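Local atomic coordinates of mannosephosphate isomerase, putative (Archaeoglobus fulgidus, PDB entry 1ZX5), a protein that probably catalyses the zinc-dependent interconversion of D-mannose 6-phosphate and D-fructose 6-phosphate, as a type 1 mannose-6-phosphate isomerase of the cupin superfamily. Residues Ser50-Leu53 and Gln58-Met61; Leu27-Arg32 and Ser39-Ala44; Glu78-Phe83 and Thr227-Leu232; Thr163-Phe168 and Tyr253-Tyr258; Leu4-Phe9 and Ala279-Phe284. All coordinates share one frame; numbering follows the deposited sequence.

Contact 1 (Ser50-Leu53 and Gln58-Met61); sequences STVL and QLSM
T51-L53 runs antiparallel to Q58-S60 in a beta hairpin, with V52 and L59 as the hydrogen-bonded pair and T51-S60 and L53-Q58 as the non-hydrogen-bonded pairs beside it. The strand directions differ by 144°, so the hairpin is twisted. V52 N donates to L59 O at 2.6 Å, and L59 N returns a bond of 2.9 Å to V52 O. The two methyl groups of V52 do different work. CG1 sits 3.7 Å from the SE atom of M61, a selenomethionine whose side chain crosses that of V52 at about a right angle. With chi1 at -61°, CG2 falls between the backbone N and carbonyl carbon and packs 4.2 Å from CD2 of L59. Shortening V52 to alanine takes away both methyls and is likely to open a gap between the M61 selenium and the L59 side chain. V52 also touches F42. On the face shared by T51 and S60, the buried T51 OG1 has no polar partner in the model. S60 is the N-cap of the following helix, its OG bonded to I62 N, and at this junction M61 N donates to S50 O at 2.9 Å.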
# COMPACT_ATOMS: atom_id res chain seq x y z
N SER A 50 4.48 1.48 -13.35
CA SER A 50 3.19 1.37 -14.02
C SER A 50 3.21 2.26 -15.25
O SER A 50 3.97 3.23 -15.31
CB SER A 50 2.06 1.81 -13.09
OG SER A 50 1.85 0.86 -12.06
N THR A 51 2.40 1.92 -16.23
CA THR A 51 2.22 2.79 -17.37
C THR A 51 0.79 3.33 -17.35
O THR A 51 -0.16 2.61 -17.03
CB THR A 51 2.60 2.13 -18.75
OG1 THR A 51 1.62 1.16 -19.09
CG2 THR A 51 3.97 1.43 -18.71
N VAL A 52 0.66 4.61 -17.69
CA VAL A 52 -0.61 5.31 -17.55
C VAL A 52 -1.14 5.87 -18.87
O VAL A 52 -0.39 6.03 -19.84
CB VAL A 52 -0.52 6.44 -16.47
CG1 VAL A 52 -0.17 5.86 -15.11
CG2 VAL A 52 0.49 7.52 -16.88
N LEU A 53 -2.45 6.14 -18.90
CA LEU A 53 -3.09 6.82 -20.02
C LEU A 53 -3.45 8.26 -19.65
O LEU A 53 -4.30 8.51 -18.79
CB LEU A 53 -4.38 6.10 -20.43
CG LEU A 53 -4.31 4.78 -21.19
CD1 LEU A 53 -5.60 3.98 -20.95
CD2 LEU A 53 -4.05 5.01 -22.68
N GLN A 58 -0.27 6.82 -23.96
CA GLN A 58 0.42 5.96 -23.01
C GLN A 58 1.83 6.45 -22.64
O GLN A 58 2.62 6.79 -23.51
CB GLN A 58 0.46 4.55 -23.59
CG GLN A 58 1.21 3.54 -22.77
CD GLN A 58 1.11 2.15 -23.35
OE1 GLN A 58 2.12 1.53 -23.69
NE2 GLN A 58 -0.12 1.64 -23.47
N LEU A 59 2.11 6.49 -21.33
CA LEU A 59 3.47 6.77 -20.81
C LEU A 59 3.69 6.17 -19.42
O LEU A 59 2.75 5.74 -18.74
CB LEU A 59 3.78 8.28 -20.80
CG LEU A 59 3.06 9.23 -19.83
CD1 LEU A 59 3.87 10.50 -19.62
CD2 LEU A 59 1.66 9.57 -20.32
N SER A 60 4.95 6.13 -19.01
CA SER A 60 5.34 5.55 -17.73
C SER A 60 5.10 6.54 -16.59
O SER A 60 5.21 7.75 -16.81
CB SER A 60 6.80 5.12 -17.81
OG SER A 60 7.41 5.05 -16.54
N MSE A 61 4.80 6.03 -15.39
CA MSE A 61 4.65 6.87 -14.19
C MSE A 61 5.90 7.68 -13.93
O MSE A 61 5.85 8.75 -13.32
CB MSE A 61 4.38 6.04 -12.93
CG MSE A 61 2.95 5.74 -12.64
SE MSE A 61 1.88 7.36 -12.41
CE MSE A 61 2.71 8.17 -10.88

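Contact 2 (Leu27-Arg32 and Ser39-Ala44); sequences LLKGFR and SWEFSA. With ACY (acetic acid), chain F.
A buried salt bridge joins K29, the first residue beyond helix 24-28, to E41, two residues past S39 of strand 36-41 in the six-stranded antiparallel sheet. The two side chains approach from opposite directions, and the ammonium group NZ of K29 lies 2.9 Å from OE2 of E41, on the syn lone pair of that oxygen. Each chain is bent once to achieve this: K29 turns at chi2 (-63°) and then runs straight to its tip, while E41 bends at chi2 (-81°) and brings its carboxylate back toward the lysine. The same OE2 takes a second bond from S39 OG at 2.6 Å, which arrives on the anti side and 27° out of the carboxylate plane. Two donors on different sides thus grip one oxygen and fix the rotation of the carboxylate. S39 OG also lies 3.5 Å from CE of K29, so the serine packs against the lysine chain as well as orienting its partner. The other oxygen, OE1, is bonded to S274 OG. K29 NZ has further partners in the carbonyl of G272 and in the ring of Y273, a cation-pi contact, so residues G272, Y273 and S274 supply partners to both charged groups. An acetate, probably from the crystallisation liquor, accepts from K29 NZ through OXT at 2.8 Å. At the helix end G30 N bonds to L27 O at 3.1 Å and F31 N to A26 O; with G30 at the positive-phi C-prime position this is a Schellman motif, from which a lysine reaches to a buried carboxylate on a cupin sheet.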
# COMPACT_ATOMS: atom_id res chain seq x y z
N LEU A 27 -9.07 -11.84 -10.46
CA LEU A 27 -10.52 -11.69 -10.52
C LEU A 27 -10.94 -10.22 -10.45
O LEU A 27 -11.81 -9.81 -11.22
CB LEU A 27 -11.21 -12.52 -9.44
CG LEU A 27 -12.60 -13.00 -9.86
CD1 LEU A 27 -12.48 -14.23 -10.78
CD2 LEU A 27 -13.49 -13.29 -8.64
N LEU A 28 -10.32 -9.43 -9.57
CA LEU A 28 -10.51 -7.98 -9.58
C LEU A 28 -10.26 -7.39 -10.95
O LEU A 28 -11.00 -6.53 -11.39
CB LEU A 28 -9.59 -7.27 -8.58
CG LEU A 28 -9.93 -7.39 -7.09
CD1 LEU A 28 -8.87 -6.69 -6.27
CD2 LEU A 28 -11.33 -6.83 -6.81
N LYS A 29 -9.22 -7.88 -11.63
CA LYS A 29 -8.80 -7.36 -12.93
C LYS A 29 -9.46 -8.10 -14.10
O LYS A 29 -9.00 -7.97 -15.24
CB LYS A 29 -7.27 -7.39 -13.07
CG LYS A 29 -6.50 -6.78 -11.90
CD LYS A 29 -6.79 -5.30 -11.75
CE LYS A 29 -5.94 -4.67 -10.66
NZ LYS A 29 -6.19 -3.20 -10.63
N GLY A 30 -10.51 -8.87 -13.82
CA GLY A 30 -11.36 -9.45 -14.87
C GLY A 30 -10.92 -10.76 -15.50
O GLY A 30 -11.39 -11.10 -16.59
N PHE A 31 -10.02 -11.51 -14.86
CA PHE A 31 -9.64 -12.82 -15.40
C PHE A 31 -9.43 -13.89 -14.32
O PHE A 31 -9.43 -13.58 -13.15
CB PHE A 31 -8.46 -12.72 -16.41
CG PHE A 31 -7.12 -12.32 -15.79
CD1 PHE A 31 -6.08 -13.24 -15.70
CD2 PHE A 31 -6.90 -11.02 -15.33
CE1 PHE A 31 -4.82 -12.88 -15.14
CE2 PHE A 31 -5.66 -10.65 -14.77
CZ PHE A 31 -4.62 -11.59 -14.68
N ARG A 32 -9.28 -15.14 -14.73
CA ARG A 32 -9.06 -16.25 -13.80
C ARG A 32 -7.61 -16.66 -13.84
O ARG A 32 -7.13 -17.12 -14.88
CB ARG A 32 -9.93 -17.45 -14.17
CG ARG A 32 -11.38 -17.29 -13.86
CD ARG A 32 -12.16 -18.56 -14.23
NE ARG A 32 -11.84 -19.70 -13.37
CZ ARG A 32 -11.41 -20.88 -13.81
NH1 ARG A 32 -11.23 -21.10 -15.11
NH2 ARG A 32 -11.15 -21.86 -12.94
N SER A 39 -0.73 -6.38 -7.03
CA SER A 39 -0.98 -5.46 -8.13
C SER A 39 -0.46 -4.10 -7.70
O SER A 39 -0.91 -3.57 -6.69
CB SER A 39 -2.48 -5.34 -8.41
OG SER A 39 -2.68 -4.29 -9.34
N TRP A 40 0.45 -3.54 -8.48
CA TRP A 40 1.09 -2.26 -8.19
C TRP A 40 0.33 -1.17 -8.92
O TRP A 40 0.26 -1.17 -10.16
CB TRP A 40 2.58 -2.29 -8.59
CG TRP A 40 3.45 -3.21 -7.71
CD1 TRP A 40 3.05 -4.34 -7.04
CD2 TRP A 40 4.85 -3.06 -7.43
NE1 TRP A 40 4.11 -4.89 -6.36
CE2 TRP A 40 5.23 -4.13 -6.57
CE3 TRP A 40 5.83 -2.12 -7.81
CZ2 TRP A 40 6.54 -4.29 -6.09
CZ3 TRP A 40 7.13 -2.28 -7.33
CH2 TRP A 40 7.48 -3.36 -6.48
N GLU A 41 -0.26 -0.26 -8.16
CA GLU A 41 -1.17 0.74 -8.70
C GLU A 41 -0.45 2.09 -8.76
O GLU A 41 -0.17 2.68 -7.72
CB GLU A 41 -2.43 0.84 -7.83
CG GLU A 41 -3.13 -0.51 -7.54
CD GLU A 41 -4.02 -0.98 -8.68
OE1 GLU A 41 -4.65 -0.14 -9.34
OE2 GLU A 41 -4.10 -2.20 -8.94
N PHE A 42 -0.18 2.57 -9.97
CA PHE A 42 0.54 3.83 -10.20
C PHE A 42 1.93 3.81 -9.61
O PHE A 42 2.40 4.80 -9.03
CB PHE A 42 -0.29 5.05 -9.75
CG PHE A 42 -1.60 5.14 -10.45
CD1 PHE A 42 -1.66 5.49 -11.80
CD2 PHE A 42 -2.78 4.79 -9.79
CE1 PHE A 42 -2.88 5.53 -12.49
CE2 PHE A 42 -4.01 4.84 -10.46
CZ PHE A 42 -4.05 5.21 -11.82
N SER A 43 2.60 2.67 -9.76
CA SER A 43 3.96 2.51 -9.30
C SER A 43 4.92 3.40 -10.09
O SER A 43 4.97 3.32 -11.32
CB SER A 43 4.41 1.06 -9.42
OG SER A 43 5.83 0.97 -9.33
N ALA A 44 5.66 4.24 -9.36
CA ALA A 44 6.84 4.88 -9.92
C ALA A 44 8.12 4.25 -9.35
O ALA A 44 9.15 4.90 -9.28
CB ALA A 44 6.82 6.37 -9.66
C ACY F . -5.10 -2.37 -14.04
O ACY F . -5.42 -3.30 -14.82
OXT ACY F . -4.70 -2.52 -12.87
CH3 ACY F . -5.21 -0.96 -14.55

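Contact 3 (Glu78-Phe83 and Thr227-Leu232); sequences EKFSKF and TENFGL
The ring of F80 meets N229, in a hairpin turn of the cupin domain, at its edge: CZ lies 3.7 Å from the backbone O of N229, which sits near the ring plane, and the side-chain amide of N229 is turned 70° from the ring. One face of F80 is covered by its own neighbour, with CG of K79 lying 3.9 Å above the centre. In the other segment the F230 ring has OG1 of T227 over the centre of one face. The hairpin links strands 224-226 and 230-237, and an ST turn starts at T227; F80 belongs to the loop between helix 61-73 and strand 85-92. Besides the ring, K79 carries the contact. It is fully extended, with CG anti to the backbone N (chi1 -179°), and this stretched chain delivers NZ to the turn, where it makes a weak hydrogen bond of 3.2 Å to E228 O. Its stronger partner is the carbonyl of K299, near the C terminus, so the ammonium group ties the loop to two backbone oxygens. The backbone of K299 also bonds to that of N229, while its NZ bonds to T227 O. On the loop side, the carbonyl of F80 is held by R69 of helix 61-73. The contact is small and lies at the surface. The shape of the hairpin turn is set from within: T227 N bonds to F230 O at 2.8 Å, and T227 OG1 accepts from N229 N at 3.2 Å with an N-H...O angle of 161°.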
# COMPACT_ATOMS: atom_id res chain seq x y z
N GLU A 78 7.12 20.71 -2.43
CA GLU A 78 8.34 21.05 -1.68
C GLU A 78 8.78 19.92 -0.75
O GLU A 78 9.99 19.65 -0.63
CB GLU A 78 8.23 22.40 -0.94
CG GLU A 78 6.95 22.62 -0.11
CD GLU A 78 6.60 24.11 0.05
OE1 GLU A 78 7.52 24.93 0.36
OE2 GLU A 78 5.40 24.47 -0.13
N LYS A 79 7.82 19.24 -0.14
CA LYS A 79 8.11 18.15 0.79
C LYS A 79 8.74 16.92 0.14
O LYS A 79 9.63 16.30 0.71
CB LYS A 79 6.85 17.75 1.56
CG LYS A 79 7.05 16.63 2.58
CD LYS A 79 5.84 16.50 3.48
CE LYS A 79 6.03 15.35 4.45
NZ LYS A 79 4.81 15.17 5.29
N PHE A 80 8.29 16.56 -1.06
CA PHE A 80 8.77 15.34 -1.71
C PHE A 80 9.48 15.65 -3.01
O PHE A 80 8.90 16.26 -3.89
CB PHE A 80 7.60 14.39 -2.00
CG PHE A 80 6.82 13.98 -0.79
CD1 PHE A 80 7.38 13.13 0.17
CD2 PHE A 80 5.51 14.41 -0.61
CE1 PHE A 80 6.64 12.73 1.28
CE2 PHE A 80 4.77 14.02 0.50
CZ PHE A 80 5.33 13.18 1.45
N SER A 81 10.73 15.20 -3.13
CA SER A 81 11.47 15.36 -4.38
C SER A 81 11.45 14.09 -5.24
O SER A 81 11.61 14.17 -6.47
CB SER A 81 12.90 15.85 -4.14
OG SER A 81 13.59 14.96 -3.28
N LYS A 82 11.29 12.93 -4.61
CA LYS A 82 11.06 11.68 -5.33
C LYS A 82 9.61 11.28 -5.15
O LYS A 82 8.96 11.73 -4.20
CB LYS A 82 11.96 10.55 -4.82
CG LYS A 82 13.45 10.90 -4.73
CD LYS A 82 14.27 9.66 -4.31
CE LYS A 82 15.70 10.05 -3.90
NZ LYS A 82 16.18 11.23 -4.68
N PHE A 83 9.11 10.42 -6.03
CA PHE A 83 7.75 9.95 -5.92
C PHE A 83 7.56 9.30 -4.54
O PHE A 83 8.30 8.39 -4.18
CB PHE A 83 7.38 9.00 -7.07
CG PHE A 83 5.91 8.76 -7.19
CD1 PHE A 83 5.11 9.63 -7.93
CD2 PHE A 83 5.31 7.67 -6.56
CE1 PHE A 83 3.74 9.42 -8.05
CE2 PHE A 83 3.94 7.45 -6.66
CZ PHE A 83 3.15 8.32 -7.41
N THR A 227 0.19 7.77 8.22
CA THR A 227 1.54 7.95 8.75
C THR A 227 1.76 9.46 8.76
O THR A 227 0.78 10.21 8.63
CB THR A 227 2.58 7.22 7.88
OG1 THR A 227 2.73 7.90 6.63
CG2 THR A 227 2.16 5.77 7.62
N GLU A 228 2.99 9.93 8.91
CA GLU A 228 3.20 11.38 8.88
C GLU A 228 3.28 11.90 7.45
O GLU A 228 3.23 13.10 7.22
CB GLU A 228 4.43 11.83 9.70
CG GLU A 228 4.21 11.89 11.25
CD GLU A 228 3.30 13.04 11.71
OE1 GLU A 228 3.81 13.99 12.34
OE2 GLU A 228 2.06 13.00 11.45
N ASN A 229 3.38 10.99 6.49
CA ASN A 229 3.61 11.37 5.10
C ASN A 229 2.43 11.14 4.15
O ASN A 229 2.38 11.74 3.08
CB ASN A 229 4.84 10.64 4.56
CG ASN A 229 6.13 11.12 5.22
OD1 ASN A 229 6.91 10.32 5.74
ND2 ASN A 229 6.35 12.42 5.22
N PHE A 230 1.51 10.28 4.56
CA PHE A 230 0.38 9.91 3.72
C PHE A 230 -0.72 9.24 4.55
O PHE A 230 -0.50 8.82 5.68
CB PHE A 230 0.83 8.98 2.56
CG PHE A 230 1.53 7.73 3.01
CD1 PHE A 230 0.80 6.61 3.43
CD2 PHE A 230 2.93 7.65 3.01
CE1 PHE A 230 1.45 5.45 3.84
CE2 PHE A 230 3.58 6.49 3.42
CZ PHE A 230 2.84 5.39 3.83
N GLY A 231 -1.91 9.15 3.97
CA GLY A 231 -3.00 8.46 4.64
C GLY A 231 -3.97 7.89 3.63
O GLY A 231 -3.82 8.09 2.42
N LEU A 232 -4.98 7.21 4.15
CA LEU A 232 -6.04 6.62 3.35
C LEU A 232 -7.33 6.70 4.17
O LEU A 232 -7.28 6.62 5.40
CB LEU A 232 -5.70 5.17 2.98
CG LEU A 232 -5.61 4.12 4.10
CD1 LEU A 232 -6.99 3.54 4.43
CD2 LEU A 232 -4.65 3.00 3.71

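Contact 4 (Thr163-Phe168 and Tyr253-Tyr258). With EDO (1,2-ethanediol), chain C.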
# COMPACT_ATOMS: atom_id res chain seq x y z
N THR A 163 -11.80 -7.96 10.24
CA THR A 163 -13.05 -7.80 9.49
C THR A 163 -12.73 -6.79 8.40
O THR A 163 -11.76 -6.03 8.54
CB THR A 163 -14.22 -7.30 10.37
OG1 THR A 163 -13.85 -6.07 11.02
CG2 THR A 163 -14.61 -8.35 11.43
N PRO A 164 -13.52 -6.77 7.31
CA PRO A 164 -13.24 -5.81 6.24
C PRO A 164 -13.05 -4.39 6.75
O PRO A 164 -13.79 -3.92 7.64
CB PRO A 164 -14.51 -5.89 5.38
CG PRO A 164 -14.99 -7.28 5.56
CD PRO A 164 -14.68 -7.63 6.99
N TYR A 165 -12.05 -3.71 6.18
CA TYR A 165 -11.77 -2.29 6.41
C TYR A 165 -11.08 -1.97 7.74
O TYR A 165 -10.89 -0.80 8.06
CB TYR A 165 -13.01 -1.40 6.13
CG TYR A 165 -13.55 -1.65 4.74
CD1 TYR A 165 -12.80 -1.30 3.61
CD2 TYR A 165 -14.79 -2.28 4.55
CE1 TYR A 165 -13.28 -1.56 2.31
CE2 TYR A 165 -15.27 -2.56 3.26
CZ TYR A 165 -14.50 -2.20 2.15
OH TYR A 165 -14.96 -2.45 0.88
N ASP A 166 -10.70 -3.00 8.50
CA ASP A 166 -9.73 -2.82 9.57
C ASP A 166 -8.48 -2.24 8.94
O ASP A 166 -8.17 -2.54 7.77
CB ASP A 166 -9.36 -4.15 10.24
CG ASP A 166 -10.43 -4.64 11.18
OD1 ASP A 166 -11.38 -3.87 11.48
OD2 ASP A 166 -10.33 -5.80 11.61
N THR A 167 -7.76 -1.43 9.71
CA THR A 167 -6.51 -0.85 9.27
C THR A 167 -5.37 -1.14 10.24
O THR A 167 -5.59 -1.40 11.43
CB THR A 167 -6.59 0.70 9.05
OG1 THR A 167 -6.85 1.36 10.29
CG2 THR A 167 -7.66 1.09 8.03
N PHE A 168 -4.16 -1.09 9.70
CA PHE A 168 -2.93 -1.25 10.47
C PHE A 168 -1.95 -0.21 9.99
O PHE A 168 -2.00 0.23 8.84
CB PHE A 168 -2.35 -2.67 10.28
CG PHE A 168 -3.25 -3.74 10.78
CD1 PHE A 168 -3.20 -4.14 12.11
CD2 PHE A 168 -4.19 -4.32 9.94
CE1 PHE A 168 -4.06 -5.12 12.61
CE2 PHE A 168 -5.06 -5.30 10.43
CZ PHE A 168 -4.99 -5.70 11.76
N TYR A 253 -9.14 4.21 -5.00
CA TYR A 253 -9.30 2.79 -5.30
C TYR A 253 -10.76 2.41 -5.08
O TYR A 253 -11.32 2.65 -4.01
CB TYR A 253 -8.37 1.92 -4.45
CG TYR A 253 -8.69 0.44 -4.61
CD1 TYR A 253 -8.31 -0.25 -5.78
CD2 TYR A 253 -9.41 -0.25 -3.64
CE1 TYR A 253 -8.64 -1.59 -5.97
CE2 TYR A 253 -9.73 -1.59 -3.80
CZ TYR A 253 -9.35 -2.25 -4.97
OH TYR A 253 -9.69 -3.57 -5.13
N ALA A 254 -11.37 1.79 -6.10
CA ALA A 254 -12.77 1.37 -6.00
C ALA A 254 -12.87 0.01 -5.30
O ALA A 254 -12.58 -1.02 -5.90
CB ALA A 254 -13.43 1.31 -7.40
N ALA A 255 -13.23 0.03 -4.03
CA ALA A 255 -13.28 -1.20 -3.23
C ALA A 255 -14.57 -1.99 -3.44
O ALA A 255 -14.53 -3.22 -3.50
CB ALA A 255 -13.10 -0.87 -1.74
N GLU A 256 -15.70 -1.29 -3.51
CA GLU A 256 -17.02 -1.88 -3.76
C GLU A 256 -17.83 -0.92 -4.62
O GLU A 256 -17.88 0.27 -4.33
CB GLU A 256 -17.81 -2.11 -2.46
CG GLU A 256 -17.26 -3.22 -1.56
CD GLU A 256 -17.92 -3.25 -0.18
OE1 GLU A 256 -19.12 -2.91 -0.07
OE2 GLU A 256 -17.23 -3.63 0.79
N GLY A 257 -18.47 -1.46 -5.65
CA GLY A 257 -19.44 -0.71 -6.43
C GLY A 257 -18.87 -0.14 -7.70
O GLY A 257 -17.68 -0.29 -7.98
N TYR A 258 -19.72 0.54 -8.46
CA TYR A 258 -19.34 1.17 -9.71
C TYR A 258 -19.50 2.68 -9.53
O TYR A 258 -20.49 3.12 -8.96
CB TYR A 258 -20.28 0.66 -10.81
CG TYR A 258 -20.17 1.44 -12.11
CD1 TYR A 258 -19.04 1.31 -12.92
CD2 TYR A 258 -21.19 2.30 -12.52
CE1 TYR A 258 -18.92 2.02 -14.10
CE2 TYR A 258 -21.08 3.01 -13.72
CZ TYR A 258 -19.94 2.86 -14.50
OH TYR A 258 -19.81 3.55 -15.69
C1 EDO C . -12.89 -5.79 -2.06
O1 EDO C . -12.80 -7.14 -2.57
C2 EDO C . -11.70 -4.97 -2.57
O2 EDO C . -11.96 -4.46 -3.88
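Y165 reaches from a type II beta turn, T163 to D166, across to A255 and E256 at the end of strand 250-256. From a CB directed at that strand, chi1 of -54° sets CG anti to the carbonyl carbon, and the ring then points its hydroxyl edge at the partner. CE1 passes 4.1 Å from CB of A255, while on the other rim CE2 is 3.3 Å from OE2 of E256. At the tip, OH donates to E256 OE2 at 2.6 Å and also lies 3.6 Å from A255 CB. The carboxylate oxygen lies in the plane of the tyrosine ring, but the hydroxyl comes to it from above the carboxylate plane, 44° out of it; the ring and carboxylate planes are 45° apart. A classic beta bulge makes this double contact possible: A255 and E256 both face K292, and both direct their side chains toward Y165. K292 itself packs against Y165 and E256. The turn is braced by D166 OD2, which accepts from T163 N. Alongside the bulge, Y253 OH donates to O2 of an ethanediol, probably from the crystallisation liquor, at 2.7 Å, and that O2 donates to A255 O at 2.9 Å.

Contact 5 (Leu4-Phe9 and Ala279-Phe284); sequences LPSFIF and ASTDSF
S6 and T281 meet hydroxyl to hydroxyl, OG to OG1 at 2.7 Å, and beside them F7 and F284 form a T-shaped aromatic pair. Together they fasten the N-terminal segment to the turn leading into strand 283-288 of the cupin domain. The edge of F7 points at the face of F284, with centroids 5.4 Å apart and planes at 85°. F7 CE1 stands 3.7 Å above the F284 plane, off-centre toward the rim, and CZ reaches CB of F284 at 3.8 Å. F284 offers its face because CG lies between the backbone N and the carbonyl carbon (chi1 56°). A leucine in place of F7 would lack the ring edge and is likely to leave the F284 face without its aromatic mate. One face of F7 is covered by S6 CB, over the ring centre. Farther out, E265 takes the backbone N-H groups of S6 and F7, K264 N bonds to S6 OG, and E71 of helix 61-73 bonds to S280 OG. A water completes the junction, donating to L4 O at 3.1 Å and to S280 OG at 2.8 Å, and hydrogen-bonded to T281 OG1 at 2.7 Å.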
# COMPACT_ATOMS: atom_id res chain seq x y z
N LEU A 4 -2.87 18.57 -16.86
CA LEU A 4 -3.33 17.20 -16.67
C LEU A 4 -4.84 17.10 -16.45
O LEU A 4 -5.44 18.00 -15.85
CB LEU A 4 -2.57 16.53 -15.53
CG LEU A 4 -1.06 16.38 -15.68
CD1 LEU A 4 -0.44 15.87 -14.38
CD2 LEU A 4 -0.68 15.48 -16.86
N PRO A 5 -5.47 16.00 -16.92
CA PRO A 5 -6.89 15.80 -16.65
C PRO A 5 -7.09 15.47 -15.17
O PRO A 5 -6.12 15.27 -14.45
CB PRO A 5 -7.24 14.59 -17.52
CG PRO A 5 -5.97 13.86 -17.69
CD PRO A 5 -4.89 14.90 -17.71
N SER A 6 -8.35 15.44 -14.74
CA SER A 6 -8.69 15.10 -13.36
C SER A 6 -8.38 13.65 -13.00
O SER A 6 -8.02 13.35 -11.86
CB SER A 6 -10.17 15.38 -13.10
OG SER A 6 -10.40 16.75 -12.90
N PHE A 7 -8.55 12.74 -13.96
CA PHE A 7 -8.52 11.32 -13.70
C PHE A 7 -7.59 10.60 -14.67
O PHE A 7 -7.83 10.57 -15.88
CB PHE A 7 -9.94 10.73 -13.77
CG PHE A 7 -10.97 11.53 -13.02
CD1 PHE A 7 -10.88 11.70 -11.64
CD2 PHE A 7 -12.04 12.11 -13.69
CE1 PHE A 7 -11.83 12.45 -10.94
CE2 PHE A 7 -13.00 12.85 -13.01
CZ PHE A 7 -12.89 13.02 -11.63
N ILE A 8 -6.52 10.03 -14.11
CA ILE A 8 -5.52 9.31 -14.88
C ILE A 8 -5.62 7.83 -14.53
O ILE A 8 -5.68 7.46 -13.36
CB ILE A 8 -4.10 9.89 -14.64
CG1 ILE A 8 -4.04 11.34 -15.14
CG2 ILE A 8 -3.01 8.99 -15.29
CD1 ILE A 8 -2.80 12.13 -14.68
N PHE A 9 -5.67 6.99 -15.56
CA PHE A 9 -5.86 5.56 -15.40
C PHE A 9 -4.59 4.81 -15.79
O PHE A 9 -3.78 5.34 -16.55
CB PHE A 9 -7.08 5.12 -16.22
CG PHE A 9 -8.36 5.72 -15.71
CD1 PHE A 9 -9.04 5.14 -14.65
CD2 PHE A 9 -8.86 6.90 -16.27
CE1 PHE A 9 -10.21 5.70 -14.16
CE2 PHE A 9 -10.03 7.48 -15.77
CZ PHE A 9 -10.70 6.88 -14.72
N ALA A 279 -2.98 16.98 -8.11
CA ALA A 279 -3.27 18.10 -7.20
C ALA A 279 -3.95 19.29 -7.86
O ALA A 279 -4.64 20.07 -7.19
CB ALA A 279 -2.01 18.57 -6.52
N SER A 280 -3.75 19.45 -9.17
CA SER A 280 -4.39 20.54 -9.92
C SER A 280 -5.92 20.40 -10.02
O SER A 280 -6.58 21.30 -10.49
CB SER A 280 -3.77 20.67 -11.32
OG SER A 280 -3.93 19.47 -12.07
N THR A 281 -6.46 19.26 -9.59
CA THR A 281 -7.90 19.13 -9.41
C THR A 281 -8.19 19.38 -7.93
O THR A 281 -7.71 18.65 -7.07
CB THR A 281 -8.42 17.74 -9.91
OG1 THR A 281 -8.42 17.72 -11.34
CG2 THR A 281 -9.83 17.43 -9.43
N ASP A 282 -8.94 20.45 -7.65
CA ASP A 282 -9.31 20.84 -6.30
C ASP A 282 -10.35 19.89 -5.73
O ASP A 282 -10.25 19.44 -4.60
CB ASP A 282 -9.81 22.31 -6.27
CG ASP A 282 -10.94 22.60 -7.31
OD1 ASP A 282 -11.08 21.84 -8.31
OD2 ASP A 282 -11.70 23.60 -7.15
N SER A 283 -11.37 19.60 -6.53
CA SER A 283 -12.44 18.70 -6.12
C SER A 283 -13.20 18.15 -7.32
O SER A 283 -13.06 18.63 -8.45
CB SER A 283 -13.41 19.39 -5.18
OG SER A 283 -14.04 20.44 -5.85
N PHE A 284 -14.02 17.14 -7.05
CA PHE A 284 -14.76 16.43 -8.07
C PHE A 284 -15.87 15.67 -7.37
O PHE A 284 -15.87 15.56 -6.13
CB PHE A 284 -13.82 15.46 -8.82
CG PHE A 284 -13.10 14.48 -7.91
CD1 PHE A 284 -13.63 13.22 -7.67
CD2 PHE A 284 -11.89 14.83 -7.30
CE1 PHE A 284 -12.97 12.31 -6.84
CE2 PHE A 284 -11.24 13.93 -6.45
CZ PHE A 284 -11.78 12.66 -6.23
O HOH W 1 -6.13 17.90 -12.85

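In the fold
Contacts 2 and 5 are buried, contact 1 is partly buried, and contacts 3 and 4 lie at the surface. Their chemistry differs accordingly: a salt bridge is enclosed in contact 2, aromatic and hydroxyl pairs in contact 5, whereas contact 3 combines a lysine reaching to carbonyls with a ring edge against N229, and contact 4 turns on one tyrosine hydroxyl bonded to a carboxylate. Contact 1 alone is a backbone ladder, within one hairpin; contacts 3 and 5 bring chain segments more than 140 residues apart together. Contact 1 joins its neighbours directly, S50 N probably bonding to S43 O of contact 2 and L53 N to F9 O of contact 5. Contacts 3 and 4 reach the same five-stranded sheet.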